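Local coordinates for PA3566 protein (Pseudomonas aeruginosa, PDB 1X7V) that is of unknown function but belongs to the antibiotic biosynthesis monooxygenase family and may have oxidoreductase activity, at residues G18-E24 and S52-Y56. Sequence-based numbering, arbitrary orientation.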
ATOM      1  N   GLY A  18      10.419  -0.384 -16.843  1.00 69.96           N
ATOM      2  CA  GLY A  18       9.805   0.572 -17.740  1.00 69.85           C
ATOM      3  C   GLY A  18       8.465   1.120 -17.277  1.00 70.40           C
ATOM      4  O   GLY A  18       8.006   2.079 -17.847  1.00 70.78           O
ATOM      5  N   HIS A  19       7.832   0.487 -16.266  1.00 70.18           N
ATOM      6  CA  HIS A  19       6.482   0.854 -15.805  1.00 69.69           C
ATOM      7  C   HIS A  19       6.376   1.602 -14.473  1.00 69.20           C
ATOM      8  O   HIS A  19       5.298   1.649 -13.907  1.00 68.17           O
ATOM      9  CB  HIS A  19       5.604  -0.390 -15.788  1.00 70.18           C
ATOM     10  CG  HIS A  19       5.421  -0.997 -17.138  1.00 73.34           C
ATOM     11  ND1 HIS A  19       4.460  -0.560 -18.029  1.00 77.37           N
ATOM     12  CD2 HIS A  19       6.159  -1.912 -17.808  1.00 75.55           C
ATOM     13  CE1 HIS A  19       4.560  -1.246 -19.158  1.00 76.17           C
ATOM     14  NE2 HIS A  19       5.572  -2.083 -19.043  1.00 75.83           N
ATOM     15  N   ALA A  20       7.452   2.226 -13.988  1.00 68.55           N
ATOM     16  CA  ALA A  20       7.443   2.964 -12.722  1.00 69.11           C
ATOM     17  C   ALA A  20       6.434   4.099 -12.699  1.00 69.48           C
ATOM     18  O   ALA A  20       5.733   4.288 -11.711  1.00 70.47           O
ATOM     19  CB  ALA A  20       8.833   3.513 -12.365  1.00 69.97           C
ATOM     20  N   GLU A  21       6.357   4.872 -13.773  1.00 69.92           N
ATOM     21  CA  GLU A  21       5.465   6.004 -13.764  1.00 71.39           C
ATOM     22  C   GLU A  21       4.007   5.593 -13.715  1.00 69.74           C
ATOM     23  O   GLU A  21       3.200   6.249 -13.036  1.00 70.31           O
ATOM     24  CB  GLU A  21       5.716   6.877 -14.978  1.00 72.91           C
ATOM     25  CG  GLU A  21       7.134   7.484 -14.987  1.00 79.21           C
ATOM     26  CD  GLU A  21       7.328   8.753 -14.116  1.00 87.92           C
ATOM     27  OE1 GLU A  21       6.841   8.818 -12.944  1.00 94.52           O
ATOM     28  OE2 GLU A  21       8.031   9.686 -14.594  1.00 92.62           O
ATOM     29  N   ALA A  22       3.667   4.533 -14.440  1.00 69.19           N
ATOM     30  CA  ALA A  22       2.303   4.030 -14.472  1.00 70.82           C
ATOM     31  C   ALA A  22       1.932   3.491 -13.088  1.00 70.81           C
ATOM     32  O   ALA A  22       0.829   3.745 -12.541  1.00 72.67           O
ATOM     33  CB  ALA A  22       2.142   2.931 -15.529  1.00 70.70           C
ATOM     34  N   LEU A  23       2.832   2.739 -12.493  1.00 70.85           N
ATOM     35  CA  LEU A  23       2.559   2.210 -11.153  1.00 70.78           C
ATOM     36  C   LEU A  23       2.403   3.313 -10.050  1.00 70.39           C
ATOM     37  O   LEU A  23       1.507   3.235  -9.181  1.00 72.32           O
ATOM     38  CB  LEU A  23       3.636   1.158 -10.794  1.00 71.70           C
ATOM     39  CG  LEU A  23       3.482   0.552  -9.372  1.00 72.64           C
ATOM     40  CD1 LEU A  23       2.106  -0.106  -9.308  1.00 74.69           C
ATOM     41  CD2 LEU A  23       4.620  -0.405  -8.962  1.00 72.51           C
ATOM     42  N   GLU A  24       3.258   4.324 -10.065  1.00 68.85           N
ATOM     43  CA  GLU A  24       3.158   5.469  -9.168  1.00 71.25           C
ATOM     44  C   GLU A  24       1.798   6.150  -9.295  1.00 70.78           C
ATOM     45  O   GLU A  24       1.217   6.497  -8.279  1.00 71.60           O
ATOM     46  CB  GLU A  24       4.250   6.490  -9.478  1.00 70.49           C
ATOM     47  CG  GLU A  24       4.167   7.784  -8.621  1.00 72.75           C
ATOM     48  CD  GLU A  24       5.317   8.760  -8.919  1.00 75.83           C
ATOM     49  OE1 GLU A  24       6.443   8.294  -9.262  1.00 82.81           O
ATOM     50  OE2 GLU A  24       5.097   9.985  -8.778  1.00 79.36           O
ATOM     51  N   SER A  52      13.840   3.658  -9.199  1.00 72.61           N
ATOM     52  CA  SER A  52      12.534   4.287  -9.414  1.00 72.14           C
ATOM     53  C   SER A  52      11.367   3.273  -9.446  1.00 70.96           C
ATOM     54  O   SER A  52      10.229   3.635  -9.214  1.00 70.81           O
ATOM     55  CB  SER A  52      12.572   5.034 -10.755  1.00 74.27           C
ATOM     56  OG  SER A  52      12.785   4.093 -11.794  1.00 76.08           O
ATOM     57  N   HIS A  53      11.670   2.008  -9.726  1.00 68.92           N
ATOM     58  CA  HIS A  53      10.671   0.942  -9.766  1.00 70.14           C
ATOM     59  C   HIS A  53      10.190   0.427  -8.426  1.00 70.59           C
ATOM     60  O   HIS A  53       9.243  -0.377  -8.408  1.00 71.40           O
ATOM     61  CB  HIS A  53      11.252  -0.220 -10.551  1.00 70.23           C
ATOM     62  CG  HIS A  53      11.613   0.139 -11.955  1.00 69.65           C
ATOM     63  ND1 HIS A  53      10.715   0.047 -12.993  1.00 70.52           N
ATOM     64  CD2 HIS A  53      12.749   0.632 -12.479  1.00 72.51           C
ATOM     65  CE1 HIS A  53      11.289   0.468 -14.109  1.00 71.41           C
ATOM     66  NE2 HIS A  53      12.527   0.833 -13.824  1.00 75.35           N
ATOM     67  N   LEU A  54      10.794   0.897  -7.334  1.00 70.56           N
ATOM     68  CA  LEU A  54      10.490   0.405  -5.974  1.00 70.73           C
ATOM     69  C   LEU A  54       9.762   1.459  -5.171  1.00 70.19           C
ATOM     70  O   LEU A  54      10.209   2.602  -5.073  1.00 69.77           O
ATOM     71  CB  LEU A  54      11.737   0.047  -5.217  1.00 72.93           C
ATOM     72  CG  LEU A  54      12.212  -1.386  -5.339  1.00 78.57           C
ATOM     73  CD1 LEU A  54      13.616  -1.478  -4.808  1.00 82.70           C
ATOM     74  CD2 LEU A  54      11.218  -2.264  -4.548  1.00 82.19           C
ATOM     75  N   PHE A  55       8.610   1.055  -4.649  1.00 69.20           N
ATOM     76  CA  PHE A  55       7.712   1.886  -3.847  1.00 68.30           C
ATOM     77  C   PHE A  55       7.399   1.160  -2.565  1.00 69.67           C
ATOM     78  O   PHE A  55       7.460  -0.074  -2.520  1.00 72.32           O
ATOM     79  CB  PHE A  55       6.394   2.142  -4.559  1.00 68.63           C
ATOM     80  CG  PHE A  55       6.550   2.797  -5.904  1.00 66.44           C
ATOM     81  CD1 PHE A  55       6.797   2.053  -7.041  1.00 67.61           C
ATOM     82  CD2 PHE A  55       6.560   4.156  -6.004  1.00 68.62           C
ATOM     83  CE1 PHE A  55       7.001   2.705  -8.260  1.00 69.98           C
ATOM     84  CE2 PHE A  55       6.739   4.752  -7.151  1.00 66.10           C
ATOM     85  CZ  PHE A  55       6.965   4.006  -8.297  1.00 68.22           C
ATOM     86  N   TYR A  56       7.054   1.943  -1.550  1.00 69.09           N
ATOM     87  CA  TYR A  56       6.788   1.408  -0.203  1.00 69.75           C
ATOM     88  C   TYR A  56       5.568   2.071   0.320  1.00 70.21           C
ATOM     89  O   TYR A  56       5.528   3.310   0.365  1.00 70.18           O
ATOM     90  CB  TYR A  56       7.950   1.722   0.758  1.00 70.58           C
ATOM     91  CG  TYR A  56       9.292   1.274   0.279  1.00 71.26           C
ATOM     92  CD1 TYR A  56      10.070   2.087  -0.563  1.00 71.92           C
ATOM     93  CD2 TYR A  56       9.801   0.033   0.620  1.00 72.00           C
ATOM     94  CE1 TYR A  56      11.346   1.692  -1.018  1.00 72.83           C
ATOM     95  CE2 TYR A  56      11.072  -0.371   0.170  1.00 73.40           C
ATOM     96  CZ  TYR A  56      11.827   0.461  -0.668  1.00 74.49           C
ATOM     97  OH  TYR A  56      13.081   0.075  -1.128  1.00 75.97           O
TER
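Ala20, in the first turn of helix 20-36, sets its methyl against the turn that leads into strand 54-61. Its CB lies 3.4 Å from Ser52 O and also sits over one face of the His53 imidazole, 3.9 Å above the plane and displaced toward the rim. The same ring meets the loop before the helix at its edge, where Gly18 CA lies in the ring plane. His53 CE1 is modelled 3.0 Å from Gly18 N, tighter than expected for carbon against nitrogen, so that detail is doubtful. With CG beside its own backbone N (chi1 -60°), His53 swings its ring toward the start of the helix, although its CB leaves the chain at an angle to that helix.

Two residues along the chain from His53, Phe55 meets the same helical turn. Its ring points toward the first turn of the helix, and three neighbours approach it obliquely: Ala20 O stands 3.6 Å from Phe55 CZ, Leu23 CD2 3.8 Å from Phe55 CD1, and Glu24 CB 3.8 Å from Phe55 CE2. Within the helix, Ala20 O accepts a bond from Glu24 N at 3.0 Å. Glu24, CG anti to its N and extended beyond, crosses the phenyl at about a right angle. CB makes its closest touch; the carboxylate, its plane 63° from the ring, has OE2 in a salt bridge to Arg28 NE.

Behind this layer, Gln47 NE2 bonds to Ser52 O, while backbone bonds to Ala15 and Ile13 tie His53 and Phe55 to strand 7-15. The short segments 20-24 and 54-56 run nearly parallel, 17° apart, their axes at a closest approach of 9.9 Å. This is helix-on-sheet packing at one end of an alpha-beta plait, the ferredoxin-like architecture of the dimeric alpha-beta barrel superfamily.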